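PDB 3LL3: gluconate kinase from Lactobacillus acidophilus, which binds ATP and D-xylulose and probably transfers phosphate from ATP to gluconate or a sugar substrate, as FGGY-family carbohydrate kinases do. Local coordinates for residues Y160-F163 against R164-K168; I181-L184 against K185-T188. One frame throughout, in Å; residues are numbered along the deposited sequence.

Contact 1. Residues Y160-F163 against R164-K168; sequences YIIF and RLTGK
Ile-162 O is gripped twice by Thr-166: by OG1 at 2.9 Å and, from the opposite face of the carbonyl plane, by the backbone N at 3.0 Å. The hydroxyl stands well above that plane, where a chi1 of 67° puts OG1 back along the helix. The same OG1 then accepts the N-H of Lys-168, so one side-chain oxygen links the last helical turn to the chain leaving it. Beside it, Gly-167 N bonds to Phe-163 O at 2.7 Å. Lys-168 O comes back to Phe-163, meeting CA in a C-H...O contact of 3.2 Å and lying near the ring plane at the edge.

On another side of the helix, Arg-164 lies alongside Tyr-160. Its CG sits over one face of the phenol ring, 4.0 Å from the centroid, and bends at chi2 and chi3 bring the guanidinium round so that NH1 donates to Tyr-160 OH at 2.7 Å. The oxygen lies in the guanidinium plane, while the two flat groups are turned 74° apart. Arg-164 NH2 has a second partner, Tyr-221 OH. With an alanine at Tyr-160, both the phenol oxygen and the ring face under CG are gone, and the Arg-164 side chain, though still bonded through NH2, is likely to be freer to swing.

Ile-162 and Thr-166 face Ile-214, and Leu-165 meets Ile-233, seating the helix on the sheet of the N-terminal domain. Its end is a glycine-terminated helix C-terminus, with Gly-167 at positive phi, joined to an ST turn.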
ATOM      1  N   TYR A 160       6.787  -7.352 -43.617  1.00 24.64           N
ATOM      2  CA  TYR A 160       5.579  -7.276 -44.413  1.00 27.67           C
ATOM      3  C   TYR A 160       5.569  -6.039 -45.297  1.00 28.02           C
ATOM      4  O   TYR A 160       5.378  -6.144 -46.517  1.00 28.59           O
ATOM      5  CB  TYR A 160       4.334  -7.265 -43.525  1.00 26.37           C
ATOM      6  CG  TYR A 160       3.069  -7.131 -44.358  1.00 31.40           C
ATOM      7  CD1 TYR A 160       2.638  -8.168 -45.164  1.00 31.45           C
ATOM      8  CD2 TYR A 160       2.324  -5.956 -44.353  1.00 33.82           C
ATOM      9  CE1 TYR A 160       1.499  -8.048 -45.941  1.00 34.25           C
ATOM     10  CE2 TYR A 160       1.177  -5.828 -45.125  1.00 33.32           C
ATOM     11  CZ  TYR A 160       0.770  -6.876 -45.915  1.00 35.41           C
ATOM     12  OH  TYR A 160      -0.375  -6.747 -46.680  1.00 37.61           O
ATOM     13  N   ILE A 161       5.759  -4.869 -44.663  1.00 27.28           N
ATOM     14  CA  ILE A 161       5.777  -3.600 -45.375  1.00 25.55           C
ATOM     15  C   ILE A 161       6.815  -3.622 -46.478  1.00 27.47           C
ATOM     16  O   ILE A 161       6.510  -3.332 -47.637  1.00 27.94           O
ATOM     17  CB  ILE A 161       6.042  -2.402 -44.430  1.00 25.12           C
ATOM     18  CG1 ILE A 161       4.886  -2.253 -43.440  1.00 24.16           C
ATOM     19  CG2 ILE A 161       6.221  -1.125 -45.227  1.00 24.36           C
ATOM     20  CD1 ILE A 161       5.223  -1.432 -42.192  1.00 26.22           C
ATOM     21  N   ILE A 162       8.045  -3.967 -46.132  1.00 24.78           N
ATOM     22  CA  ILE A 162       9.093  -3.963 -47.133  1.00 27.13           C
ATOM     23  C   ILE A 162       8.793  -4.972 -48.252  1.00 29.50           C
ATOM     24  O   ILE A 162       9.159  -4.761 -49.405  1.00 29.55           O
ATOM     25  CB  ILE A 162      10.454  -4.199 -46.490  1.00 26.74           C
ATOM     26  CG1 ILE A 162      10.796  -2.973 -45.626  1.00 26.32           C
ATOM     27  CG2 ILE A 162      11.531  -4.441 -47.555  1.00 25.25           C
ATOM     28  CD1 ILE A 162      12.021  -3.120 -44.781  1.00 25.40           C
ATOM     29  N   PHE A 163       8.103  -6.050 -47.907  1.00 28.96           N
ATOM     30  CA  PHE A 163       7.785  -7.069 -48.896  1.00 29.88           C
ATOM     31  C   PHE A 163       6.784  -6.502 -49.889  1.00 32.10           C
ATOM     32  O   PHE A 163       6.922  -6.683 -51.101  1.00 32.02           O
ATOM     33  CB  PHE A 163       7.221  -8.316 -48.227  1.00 30.27           C
ATOM     34  CG  PHE A 163       6.744  -9.359 -49.197  1.00 32.95           C
ATOM     35  CD1 PHE A 163       7.623  -9.932 -50.103  1.00 32.26           C
ATOM     36  CD2 PHE A 163       5.419  -9.771 -49.199  1.00 35.40           C
ATOM     37  CE1 PHE A 163       7.190 -10.904 -51.003  1.00 38.14           C
ATOM     38  CE2 PHE A 163       4.974 -10.755 -50.100  1.00 37.14           C
ATOM     39  CZ  PHE A 163       5.861 -11.314 -50.998  1.00 38.75           C
ATOM     40  N   ARG A 164       5.783  -5.797 -49.374  1.00 30.11           N
ATOM     41  CA  ARG A 164       4.785  -5.213 -50.246  1.00 32.57           C
ATOM     42  C   ARG A 164       5.465  -4.248 -51.208  1.00 33.21           C
ATOM     43  O   ARG A 164       5.118  -4.206 -52.385  1.00 36.03           O
ATOM     44  CB  ARG A 164       3.688  -4.513 -49.445  1.00 32.94           C
ATOM     45  CG  ARG A 164       2.752  -5.463 -48.696  1.00 34.28           C
ATOM     46  CD  ARG A 164       1.753  -6.154 -49.631  1.00 35.49           C
ATOM     47  NE  ARG A 164       0.941  -5.196 -50.373  1.00 35.16           N
ATOM     48  CZ  ARG A 164      -0.162  -4.613 -49.908  1.00 37.66           C
ATOM     49  NH1 ARG A 164      -0.609  -4.894 -48.695  1.00 37.30           N
ATOM     50  NH2 ARG A 164      -0.814  -3.732 -50.660  1.00 40.30           N
ATOM     51  N   LEU A 165       6.454  -3.498 -50.720  1.00 30.38           N
ATOM     52  CA  LEU A 165       7.115  -2.484 -51.553  1.00 31.89           C
ATOM     53  C   LEU A 165       8.100  -3.019 -52.607  1.00 33.77           C
ATOM     54  O   LEU A 165       8.227  -2.434 -53.689  1.00 33.83           O
ATOM     55  CB  LEU A 165       7.806  -1.422 -50.682  1.00 29.34           C
ATOM     56  CG  LEU A 165       6.878  -0.512 -49.886  1.00 28.97           C
ATOM     57  CD1 LEU A 165       7.691   0.335 -48.890  1.00 27.71           C
ATOM     58  CD2 LEU A 165       6.067   0.384 -50.808  1.00 30.85           C
ATOM     59  N   THR A 166       8.805  -4.108 -52.289  1.00 31.44           N
ATOM     60  CA  THR A 166       9.919  -4.559 -53.117  1.00 33.42           C
ATOM     61  C   THR A 166       9.809  -6.007 -53.561  1.00 34.12           C
ATOM     62  O   THR A 166      10.623  -6.460 -54.359  1.00 35.07           O
ATOM     63  CB  THR A 166      11.257  -4.475 -52.360  1.00 33.80           C
ATOM     64  OG1 THR A 166      11.255  -5.428 -51.284  1.00 31.14           O
ATOM     65  CG2 THR A 166      11.504  -3.061 -51.824  1.00 32.29           C
ATOM     66  N   GLY A 167       8.852  -6.748 -53.010  1.00 32.34           N
ATOM     67  CA  GLY A 167       8.756  -8.168 -53.296  1.00 32.01           C
ATOM     68  C   GLY A 167       9.868  -8.981 -52.640  1.00 36.01           C
ATOM     69  O   GLY A 167      10.025 -10.166 -52.923  1.00 33.53           O
ATOM     70  N   LYS A 168      10.639  -8.353 -51.755  1.00 34.41           N
ATOM     71  CA  LYS A 168      11.687  -9.065 -51.025  1.00 31.43           C
ATOM     72  C   LYS A 168      11.313  -9.289 -49.549  1.00 31.28           C
ATOM     73  O   LYS A 168      10.628  -8.469 -48.939  1.00 31.21           O
ATOM     74  CB  LYS A 168      13.026  -8.342 -51.166  1.00 33.80           C
ATOM     75  CG  LYS A 168      13.578  -8.362 -52.597  1.00 37.06           C
ATOM     76  CD  LYS A 168      14.949  -7.707 -52.715  1.00 39.10           C
ATOM     77  CE  LYS A 168      15.614  -8.069 -54.047  1.00 43.09           C
ATOM     78  NZ  LYS A 168      14.933  -7.444 -55.221  1.00 41.51           N
TER

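Contact 2. Residues I181-L184 against K185-T188; sequences ILNL and KTLT
The carboxamide of Asn-183 has Thr-186 CG2 over one face, with the two side chains crossing at about a right angle; the backbone N of Thr-186 leans to that same side of its plane and that of Lys-185 to the other. Chi1 of -172° swings the amide into the bend of a tight reversal, an alpha-turn closed by Leu-187 N bonding to Asn-183 O at 2.9 Å. One step further out, Asn-183 N donates to Thr-188 O at 3.0 Å, so Asn-183 holds the returning chain through both its backbone groups. Inside the turn Thr-186 OG1 accepts from Thr-188 N at 3.1 Å, an ST turn, and also presses on Asn-183 CB at 3.2 Å.

Three leucines carry the apolar packing of the loop. Leu-182 CD1 lies 3.6 Å from Leu-187 C, in a residue whose backbone is in the left-handed helical region. Leu-182, Leu-184 and Leu-187 all touch Pro-284 on strand 281-284, which also supplies Phe-281 and Tyr-283 to the D-xylulose pocket. At the exposed bend, a water donates to Leu-184 O at 2.9 Å and, weakly, to Lys-185 O at 3.3 Å.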
ATOM      1  N   ILE A 181      14.323 -16.515 -31.512  1.00 26.05           N
ATOM      2  CA  ILE A 181      14.792 -17.645 -32.323  1.00 25.14           C
ATOM      3  C   ILE A 181      16.229 -17.402 -32.779  1.00 26.59           C
ATOM      4  O   ILE A 181      16.900 -18.321 -33.235  1.00 25.22           O
ATOM      5  CB  ILE A 181      13.895 -17.865 -33.555  1.00 25.54           C
ATOM      6  CG1 ILE A 181      12.425 -17.860 -33.148  1.00 26.34           C
ATOM      7  CG2 ILE A 181      14.238 -19.189 -34.268  1.00 27.12           C
ATOM      8  CD1 ILE A 181      11.472 -17.869 -34.346  1.00 27.02           C
ATOM      9  N   LEU A 182      16.709 -16.166 -32.629  1.00 25.17           N
ATOM     10  CA  LEU A 182      18.052 -15.811 -33.092  1.00 23.05           C
ATOM     11  C   LEU A 182      19.101 -16.207 -32.062  1.00 25.09           C
ATOM     12  O   LEU A 182      19.074 -15.736 -30.927  1.00 25.12           O
ATOM     13  CB  LEU A 182      18.144 -14.311 -33.357  1.00 25.01           C
ATOM     14  CG  LEU A 182      19.462 -13.815 -33.967  1.00 24.74           C
ATOM     15  CD1 LEU A 182      19.534 -14.177 -35.439  1.00 25.98           C
ATOM     16  CD2 LEU A 182      19.669 -12.294 -33.764  1.00 24.56           C
ATOM     17  N   ASN A 183      20.038 -17.059 -32.463  1.00 27.24           N
ATOM     18  CA  ASN A 183      21.117 -17.486 -31.579  1.00 25.63           C
ATOM     19  C   ASN A 183      22.085 -16.336 -31.290  1.00 27.20           C
ATOM     20  O   ASN A 183      22.542 -15.655 -32.201  1.00 27.41           O
ATOM     21  CB  ASN A 183      21.870 -18.691 -32.170  1.00 27.33           C
ATOM     22  CG  ASN A 183      22.875 -19.298 -31.193  1.00 27.62           C
ATOM     23  OD1 ASN A 183      22.573 -20.272 -30.510  1.00 33.17           O
ATOM     24  ND2 ASN A 183      24.063 -18.721 -31.115  1.00 28.11           N
ATOM     25  N   LEU A 184      22.408 -16.136 -30.020  1.00 27.23           N
ATOM     26  CA  LEU A 184      23.259 -15.016 -29.619  1.00 28.46           C
ATOM     27  C   LEU A 184      24.684 -15.141 -30.146  1.00 30.01           C
ATOM     28  O   LEU A 184      25.312 -14.141 -30.469  1.00 29.10           O
ATOM     29  CB  LEU A 184      23.298 -14.883 -28.100  1.00 24.53           C
ATOM     30  CG  LEU A 184      22.059 -14.292 -27.426  1.00 27.23           C
ATOM     31  CD1 LEU A 184      22.171 -14.443 -25.939  1.00 24.90           C
ATOM     32  CD2 LEU A 184      21.873 -12.822 -27.770  1.00 27.13           C
ATOM     33  N   LYS A 185      25.189 -16.370 -30.218  1.00 30.18           N
ATOM     34  CA  LYS A 185      26.580 -16.611 -30.616  1.00 33.94           C
ATOM     35  C   LYS A 185      26.807 -16.663 -32.126  1.00 30.94           C
ATOM     36  O   LYS A 185      27.839 -16.219 -32.613  1.00 32.95           O
ATOM     37  CB  LYS A 185      27.102 -17.902 -29.991  1.00 36.42           C
ATOM     38  CG  LYS A 185      27.519 -17.768 -28.542  1.00 40.28           C
ATOM     39  CD  LYS A 185      27.615 -19.149 -27.891  1.00 47.02           C
ATOM     40  CE  LYS A 185      27.666 -19.048 -26.366  1.00 51.28           C
ATOM     41  NZ  LYS A 185      27.174 -20.298 -25.709  1.00 60.23           N
ATOM     42  N   THR A 186      25.860 -17.226 -32.862  1.00 31.78           N
ATOM     43  CA  THR A 186      26.020 -17.361 -34.307  1.00 29.62           C
ATOM     44  C   THR A 186      25.405 -16.185 -35.054  1.00 31.56           C
ATOM     45  O   THR A 186      25.815 -15.871 -36.176  1.00 31.07           O
ATOM     46  CB  THR A 186      25.368 -18.645 -34.821  1.00 29.69           C
ATOM     47  OG1 THR A 186      23.947 -18.554 -34.664  1.00 28.58           O
ATOM     48  CG2 THR A 186      25.898 -19.851 -34.049  1.00 31.51           C
ATOM     49  N   LEU A 187      24.432 -15.523 -34.423  1.00 28.61           N
ATOM     50  CA  LEU A 187      23.640 -14.495 -35.101  1.00 26.81           C
ATOM     51  C   LEU A 187      22.952 -15.035 -36.361  1.00 31.22           C
ATOM     52  O   LEU A 187      22.736 -14.311 -37.333  1.00 29.66           O
ATOM     53  CB  LEU A 187      24.474 -13.246 -35.413  1.00 29.68           C
ATOM     54  CG  LEU A 187      25.143 -12.628 -34.180  1.00 32.40           C
ATOM     55  CD1 LEU A 187      25.747 -11.273 -34.477  1.00 31.08           C
ATOM     56  CD2 LEU A 187      24.147 -12.536 -33.008  1.00 28.30           C
ATOM     57  N   THR A 188      22.611 -16.318 -36.340  1.00 30.78           N
ATOM     58  CA  THR A 188      21.616 -16.821 -37.276  1.00 31.16           C
ATOM     59  C   THR A 188      20.595 -17.637 -36.475  1.00 29.12           C
ATOM     60  O   THR A 188      20.737 -17.764 -35.262  1.00 29.04           O
ATOM     61  CB  THR A 188      22.253 -17.631 -38.415  1.00 34.41           C
ATOM     62  OG1 THR A 188      21.248 -17.939 -39.401  1.00 38.13           O
ATOM     63  CG2 THR A 188      22.899 -18.891 -37.872  1.00 30.23           C
TER
HETATM   64  O   HOH W   1      27.948 -13.252 -31.154  1.00 32.96           O

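Overall arrangement
Both contacts are local and belong to the N-terminal domain, but they hold different elements: contact 1 finishes helix 157-166, while contact 2 folds the loop ahead of helix 191-197 back on itself. Their centres are 24 Å apart and they do not touch. Each is partly buried. In contact 1 the apolar side faces strands 213-214 and 232-238 of its own domain; in contact 2 the leucines reach strand 281-284, in the C-terminal domain. A threonine ST turn recurs in both. Contact 1 adds helical backbone bonds and an arginine-tyrosine pair, whereas contact 2 relies on turn-closing backbone bonds and a bridging water.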